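PDB 3T8K: uncharacterized protein from Leptotrichia buccalis, which is of unknown function, but has an ankyrin-repeat fold and pairs with a second copy of itself, consistent with a role in protein-protein recognition. Local coordinates for residues L148-D151 / L155-L158; F160-R163 / A169-M172; Y7-A12 / G29-E34. All blocks are in the same frame, centred on the assembly; numbering follows the deposited sequence.

Contact 1. Residues L148-D151 / L155-L158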
# COMPACT_ATOMS: atom_id res chain seq x y z
N LEU A 148 -23.42 -5.00 -4.43
CA LEU A 148 -24.21 -4.11 -5.28
C LEU A 148 -24.36 -2.73 -4.67
O LEU A 148 -25.33 -2.01 -4.94
CB LEU A 148 -25.59 -4.71 -5.55
CG LEU A 148 -25.53 -6.01 -6.33
CD1 LEU A 148 -26.93 -6.64 -6.43
CD2 LEU A 148 -24.93 -5.77 -7.70
N ILE A 149 -23.41 -2.37 -3.83
CA ILE A 149 -23.40 -1.07 -3.19
C ILE A 149 -22.41 -0.17 -3.92
O ILE A 149 -21.25 -0.55 -4.11
CB ILE A 149 -22.98 -1.19 -1.71
CG1 ILE A 149 -23.84 -2.24 -1.00
CG2 ILE A 149 -23.06 0.16 -1.02
CD1 ILE A 149 -25.17 -1.72 -0.52
N LYS A 150 -22.86 1.01 -4.32
CA LYS A 150 -22.03 1.98 -5.02
C LYS A 150 -20.90 2.49 -4.14
O LYS A 150 -21.14 2.89 -2.99
CB LYS A 150 -22.87 3.17 -5.47
CG LYS A 150 -24.08 2.83 -6.32
CD LYS A 150 -23.68 2.56 -7.76
CE LYS A 150 -24.80 2.96 -8.72
NZ LYS A 150 -26.03 2.15 -8.54
N ASP A 151 -19.69 2.52 -4.67
CA ASP A 151 -18.57 3.08 -3.92
C ASP A 151 -18.64 4.60 -3.96
O ASP A 151 -19.63 5.17 -4.45
CB ASP A 151 -17.20 2.55 -4.41
CG ASP A 151 -16.83 3.05 -5.81
OD1 ASP A 151 -17.48 3.98 -6.34
OD2 ASP A 151 -15.86 2.51 -6.38
N LEU A 155 -19.49 3.17 -8.38
CA LEU A 155 -19.17 1.87 -8.94
C LEU A 155 -19.39 0.78 -7.89
O LEU A 155 -18.89 0.89 -6.77
CB LEU A 155 -17.71 1.85 -9.40
CG LEU A 155 -17.21 0.66 -10.21
CD1 LEU A 155 -17.73 0.74 -11.64
CD2 LEU A 155 -15.69 0.61 -10.19
N THR A 156 -20.14 -0.27 -8.24
CA THR A 156 -20.31 -1.40 -7.33
C THR A 156 -19.17 -2.40 -7.50
O THR A 156 -18.41 -2.34 -8.47
CB THR A 156 -21.65 -2.15 -7.56
OG1 THR A 156 -21.65 -2.76 -8.86
CG2 THR A 156 -22.83 -1.21 -7.44
N ALA A 157 -19.07 -3.36 -6.58
CA ALA A 157 -18.06 -4.39 -6.69
C ALA A 157 -18.29 -5.23 -7.94
O ALA A 157 -17.35 -5.60 -8.64
CB ALA A 157 -18.04 -5.27 -5.44
N LEU A 158 -19.56 -5.54 -8.23
CA LEU A 158 -19.86 -6.33 -9.42
C LEU A 158 -19.38 -5.59 -10.67
O LEU A 158 -18.71 -6.16 -11.53
CB LEU A 158 -21.37 -6.63 -9.51
CG LEU A 158 -21.80 -7.40 -10.76
CD1 LEU A 158 -21.23 -8.82 -10.77
CD2 LEU A 158 -23.32 -7.44 -10.91
O HOH W 1 -20.18 -3.21 -3.99

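Contact 2. Residues F160-R163 / A169-M172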
# COMPACT_ATOMS: atom_id res chain seq x y z
N PHE A 160 -17.04 -3.47 -11.05
CA PHE A 160 -15.58 -3.49 -11.11
C PHE A 160 -15.05 -4.81 -11.65
O PHE A 160 -14.16 -4.84 -12.50
CB PHE A 160 -14.98 -3.24 -9.71
CG PHE A 160 -13.47 -3.31 -9.66
CD1 PHE A 160 -12.68 -2.35 -10.30
CD2 PHE A 160 -12.83 -4.31 -8.94
CE1 PHE A 160 -11.29 -2.41 -10.24
CE2 PHE A 160 -11.44 -4.38 -8.87
CZ PHE A 160 -10.66 -3.43 -9.51
N VAL A 161 -15.58 -5.91 -11.13
CA VAL A 161 -15.11 -7.23 -11.52
C VAL A 161 -15.44 -7.50 -12.99
O VAL A 161 -14.65 -8.12 -13.71
CB VAL A 161 -15.68 -8.33 -10.60
CG1 VAL A 161 -15.33 -9.71 -11.12
CG2 VAL A 161 -15.16 -8.12 -9.17
N LYS A 162 -16.59 -7.01 -13.44
CA LYS A 162 -16.98 -7.12 -14.85
C LYS A 162 -15.89 -6.59 -15.80
O LYS A 162 -15.74 -7.08 -16.92
CB LYS A 162 -18.30 -6.40 -15.10
CG LYS A 162 -19.54 -7.28 -14.96
CD LYS A 162 -20.83 -6.47 -15.04
CE LYS A 162 -21.06 -5.69 -13.75
NZ LYS A 162 -22.35 -4.95 -13.74
N ARG A 163 -15.14 -5.59 -15.35
CA ARG A 163 -14.16 -4.93 -16.21
C ARG A 163 -12.71 -5.37 -15.95
O ARG A 163 -11.78 -4.83 -16.53
CB ARG A 163 -14.31 -3.41 -16.11
CG ARG A 163 -15.27 -2.81 -17.14
CD ARG A 163 -15.98 -1.58 -16.60
NE ARG A 163 -15.12 -0.79 -15.72
CZ ARG A 163 -15.52 0.29 -15.05
NH1 ARG A 163 -16.77 0.72 -15.16
NH2 ARG A 163 -14.65 0.94 -14.27
N ALA A 169 -14.16 -15.12 -10.95
CA ALA A 169 -14.70 -14.26 -9.91
C ALA A 169 -16.06 -13.72 -10.34
O ALA A 169 -16.97 -13.59 -9.52
CB ALA A 169 -13.74 -13.12 -9.61
N LEU A 170 -16.21 -13.40 -11.62
CA LEU A 170 -17.45 -12.80 -12.10
C LEU A 170 -18.59 -13.79 -11.98
O LEU A 170 -19.67 -13.46 -11.51
CB LEU A 170 -17.31 -12.33 -13.55
CG LEU A 170 -18.61 -11.75 -14.12
CD1 LEU A 170 -18.98 -10.48 -13.36
CD2 LEU A 170 -18.49 -11.48 -15.61
N LYS A 171 -18.33 -15.02 -12.42
CA LYS A 171 -19.31 -16.10 -12.35
C LYS A 171 -19.73 -16.36 -10.91
O LYS A 171 -20.91 -16.51 -10.61
CB LYS A 171 -18.72 -17.37 -12.96
CG LYS A 171 -19.64 -18.59 -12.90
CD LYS A 171 -21.05 -18.25 -13.34
CE LYS A 171 -22.00 -19.42 -13.12
NZ LYS A 171 -23.42 -19.00 -13.23
N MSE A 172 -18.75 -16.41 -10.01
CA MSE A 172 -19.05 -16.68 -8.62
C MSE A 172 -19.84 -15.55 -7.96
O MSE A 172 -20.70 -15.80 -7.11
CB MSE A 172 -17.77 -17.01 -7.85
CG MSE A 172 -17.14 -18.32 -8.31
SE MSE A 172 -15.52 -18.76 -7.33
CE MSE A 172 -16.34 -19.44 -5.71

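Contact 3. Residues Y7-A12 / G29-E34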
# COMPACT_ATOMS: atom_id res chain seq x y z
N TYR A 7 14.67 -1.06 15.97
CA TYR A 7 13.25 -0.88 16.27
C TYR A 7 13.04 -0.56 17.75
O TYR A 7 13.53 -1.26 18.63
CB TYR A 7 12.47 -2.14 15.87
CG TYR A 7 12.76 -2.59 14.46
CD1 TYR A 7 12.33 -1.84 13.38
CD2 TYR A 7 13.50 -3.74 14.20
CE1 TYR A 7 12.60 -2.23 12.07
CE2 TYR A 7 13.78 -4.15 12.89
CZ TYR A 7 13.32 -3.38 11.83
OH TYR A 7 13.58 -3.75 10.53
N ARG A 8 12.31 0.51 18.01
CA ARG A 8 12.06 0.97 19.38
C ARG A 8 10.80 0.32 19.96
O ARG A 8 10.66 0.21 21.17
CB ARG A 8 11.96 2.49 19.39
CG ARG A 8 11.36 3.08 20.66
CD ARG A 8 12.03 2.51 21.88
NE ARG A 8 13.35 3.06 22.13
CZ ARG A 8 14.29 2.43 22.84
NH1 ARG A 8 14.04 1.21 23.32
NH2 ARG A 8 15.46 3.00 23.05
N THR A 9 9.89 -0.11 19.10
CA THR A 9 8.64 -0.72 19.55
C THR A 9 8.34 -2.02 18.80
O THR A 9 8.90 -2.26 17.73
CB THR A 9 7.45 0.22 19.32
OG1 THR A 9 7.28 0.40 17.91
CG2 THR A 9 7.68 1.56 19.98
N VAL A 10 7.47 -2.85 19.36
CA VAL A 10 7.08 -4.10 18.68
C VAL A 10 6.38 -3.78 17.36
O VAL A 10 6.61 -4.45 16.35
CB VAL A 10 6.16 -4.97 19.56
CG1 VAL A 10 5.81 -6.28 18.84
CG2 VAL A 10 6.84 -5.28 20.88
N SER A 11 5.53 -2.76 17.39
CA SER A 11 4.84 -2.28 16.19
C SER A 11 5.78 -2.02 15.01
O SER A 11 5.50 -2.44 13.87
CB SER A 11 4.04 -1.02 16.50
OG SER A 11 3.48 -0.46 15.32
N ALA A 12 6.89 -1.33 15.26
CA ALA A 12 7.86 -1.05 14.20
C ALA A 12 8.52 -2.33 13.68
O ALA A 12 8.66 -2.51 12.46
CB ALA A 12 8.92 -0.06 14.70
N GLY A 29 11.83 -6.13 24.29
CA GLY A 29 11.41 -4.73 24.28
C GLY A 29 10.77 -4.30 25.60
O GLY A 29 10.41 -5.15 26.42
N TYR A 30 10.61 -3.00 25.80
CA TYR A 30 10.08 -2.51 27.08
C TYR A 30 8.57 -2.67 27.23
O TYR A 30 8.03 -2.62 28.34
CB TYR A 30 10.49 -1.05 27.31
CG TYR A 30 9.69 -0.03 26.51
CD1 TYR A 30 8.51 0.51 27.01
CD2 TYR A 30 10.14 0.42 25.27
CE1 TYR A 30 7.79 1.45 26.27
CE2 TYR A 30 9.43 1.35 24.54
CZ TYR A 30 8.25 1.86 25.05
OH TYR A 30 7.56 2.79 24.32
N GLU A 31 7.88 -2.86 26.11
CA GLU A 31 6.42 -2.95 26.14
C GLU A 31 5.95 -4.25 26.77
O GLU A 31 6.63 -5.27 26.71
CB GLU A 31 5.83 -2.80 24.73
CG GLU A 31 6.14 -1.45 24.12
CD GLU A 31 5.85 -1.43 22.64
OE1 GLU A 31 6.72 -1.88 21.85
OE2 GLU A 31 4.75 -0.99 22.26
N ASP A 32 4.77 -4.18 27.36
CA ASP A 32 4.16 -5.32 28.03
C ASP A 32 3.55 -6.24 26.98
O ASP A 32 2.76 -5.80 26.15
CB ASP A 32 3.07 -4.81 28.97
CG ASP A 32 2.59 -5.86 29.94
OD1 ASP A 32 2.68 -5.62 31.17
OD2 ASP A 32 2.12 -6.93 29.48
N LYS A 33 3.92 -7.52 27.00
CA LYS A 33 3.40 -8.45 26.00
C LYS A 33 1.87 -8.42 25.94
O LYS A 33 1.28 -8.47 24.87
CB LYS A 33 3.87 -9.88 26.27
CG LYS A 33 5.33 -10.14 25.94
CD LYS A 33 5.66 -11.60 26.20
CE LYS A 33 7.10 -11.93 25.89
NZ LYS A 33 7.44 -13.29 26.40
N GLU A 34 1.23 -8.33 27.11
CA GLU A 34 -0.22 -8.35 27.17
C GLU A 34 -0.84 -7.12 26.53
O GLU A 34 -1.87 -7.21 25.87
CB GLU A 34 -0.70 -8.51 28.61
CG GLU A 34 -0.46 -9.91 29.17
CD GLU A 34 -1.15 -11.00 28.35
OE1 GLU A 34 -2.24 -10.73 27.81
OE2 GLU A 34 -0.58 -12.11 28.25
O HOH W 2 11.64 -1.65 23.23
O HOH W 3 4.09 -1.63 19.70

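Contact 1. Residues L148-D151 / L155-L158
With chi1 at 68°, D151 tucks its carboxylate between its own backbone N and carbonyl carbon, where OD1 meets the amide of L155; T156, at 65°, places OG1 in the equivalent crowded position and leaves CG2 to lie against the backbone of L148. The bond from L155 N to D151 OD1 is 3.0 Å long and nearly straight, yet the N-H comes down on the oxygen from well above the carboxylate plane, 62° out of it. In return D151 N donates to L155 O at 2.8 Å. OD1 has a second donor in W153 N, which makes an Asx turn and fixes the rotation of the carboxylate. D151, T156 and L158 stand at the D, T and L of the D-x-x-G-x-T-x-L signature of ankyrin repeats, in which a tight turn leads into a helix. T156 is the N-cap of helix 157-162; its hydroxyl and the carboxylate of E159 exchange bonds with each other's backbone N in a capping box. Its methyl CG2 sits 3.5 Å from L148 C, and T156 CA-H points at I149 O over the same distance. A water bridges the two segments, accepting from A157 N at 2.8 Å and donating to I149 O at 2.9 Å. L148 and L158 run side by side, CD2 to CD2 4.0 Å, both also against I177 of helix 167-180. At the outer side the bent chain of K150 passes T156, CD lying 3.9 Å from CG2, before NZ reaches a salt bridge with E184.

Contact 2. Residues F160-R163 / A169-M172
V161 and L170 face each other across two consecutive helices, and one methyl carries most of the meeting: V161 CG1 lies 3.8 Å from L170 N and 4.1 Å from L170 CB. The same CG1 is also 4.1 Å from A169 CB, so it rests over the junction between the two residues and packs on backbone as much as on side chain. Its place follows from chi1 of 173°, which sets CG1 anti to the backbone N. Beside it L170 sends its branch across to the aliphatic part of K162, CD1 coming to 3.6 Å from K162 CG as the two side chains pass at a slant; the rest of the lysine chain then leads away from the helix pair. No hydrogen bond joins the two segments, and the side chains meet through apolar groups only. The nearest CA atoms of the segments, those of V161 and L170, are 6.1 Å apart, consistent with the small side chain of A169 at this place. Further out, F123 packs on both V161 and A169, Y136 of helix 129-140 covers A169 as well, and E129 accepts from A169 N. C164, in the short connection between the helices, forms an interchain disulfide, and C164 of the second subunit packs on F160. Two helices folded back on one another across a tight turn form the alpha-hairpin from which the ankyrin-repeat fold is built.

Contact 3. Residues Y7-A12 / G29-E34
The carboxylate of E31 reaches the first turn of helix 10-16 nearly end-on: V10 N donates to OE1 at 2.8 Å, almost along the C-O axis of that oxygen, with an N-H...O angle of 163°. The E31 side chain crosses those of T9 and V10 at a slant, so that OE1 also lies 3.4 Å from T9 CB and 3.5 Å from V10 CG2. Extended beyond CG, the chain brings E31 OE2 to 2.7 Å from the oxygen of a water, which donates to it and accepts from S11 N. One carboxylate therefore serves two successive amides at the helix start, directly and through water, while T9, the N-cap residue, takes A12 N on OG1 at 3.2 Å. Such a helix beginning, with threonine as N-cap, recalls the T-P-L-H segment of ankyrin repeats, and the negative charge set against it probably gains from the helix dipole. D32 caps helix 33-37 by a shorter reach, OD2 accepting from E34 N, two residues on, through its anti lone pair. R8 and Y30 meet about at right angles, the guanidinium and ring planes 61° apart, with R8 CD 3.9 Å from Y30 CE2. One face of the ring is overlaid near its rim by E31 CG, the residue's own neighbour. Another water links R8 O to Y30 N and sits in the plane of the guanidinium at its edge. The hydroxyl of Y30 bonds to S5 O of the second subunit, whose E6 packs on R8, T9 and Y30.

Overall arrangement
Contacts 1 and 2 are neighbours at one end of the chain, their centres about 12 Å apart, and both use helix 157-162: one holds its start against the preceding turn, the other its end against helix 167-180. L158 CD1 and L170 CD1 join them at 3.8 Å. Contact 3 lies on the opposite side of the chain's centre, its centre about 40 Å from that of contact 1 and about 42 Å from that of contact 2. All three are partly buried. Capping and turn bonds dominate contact 1, and contact 3 gives a similar polar task to a glutamate and waters, whereas contact 2 has no hydrogen bond and rests on apolar packing. Contacts 2 and 3 touch the second subunit; contact 1 does not.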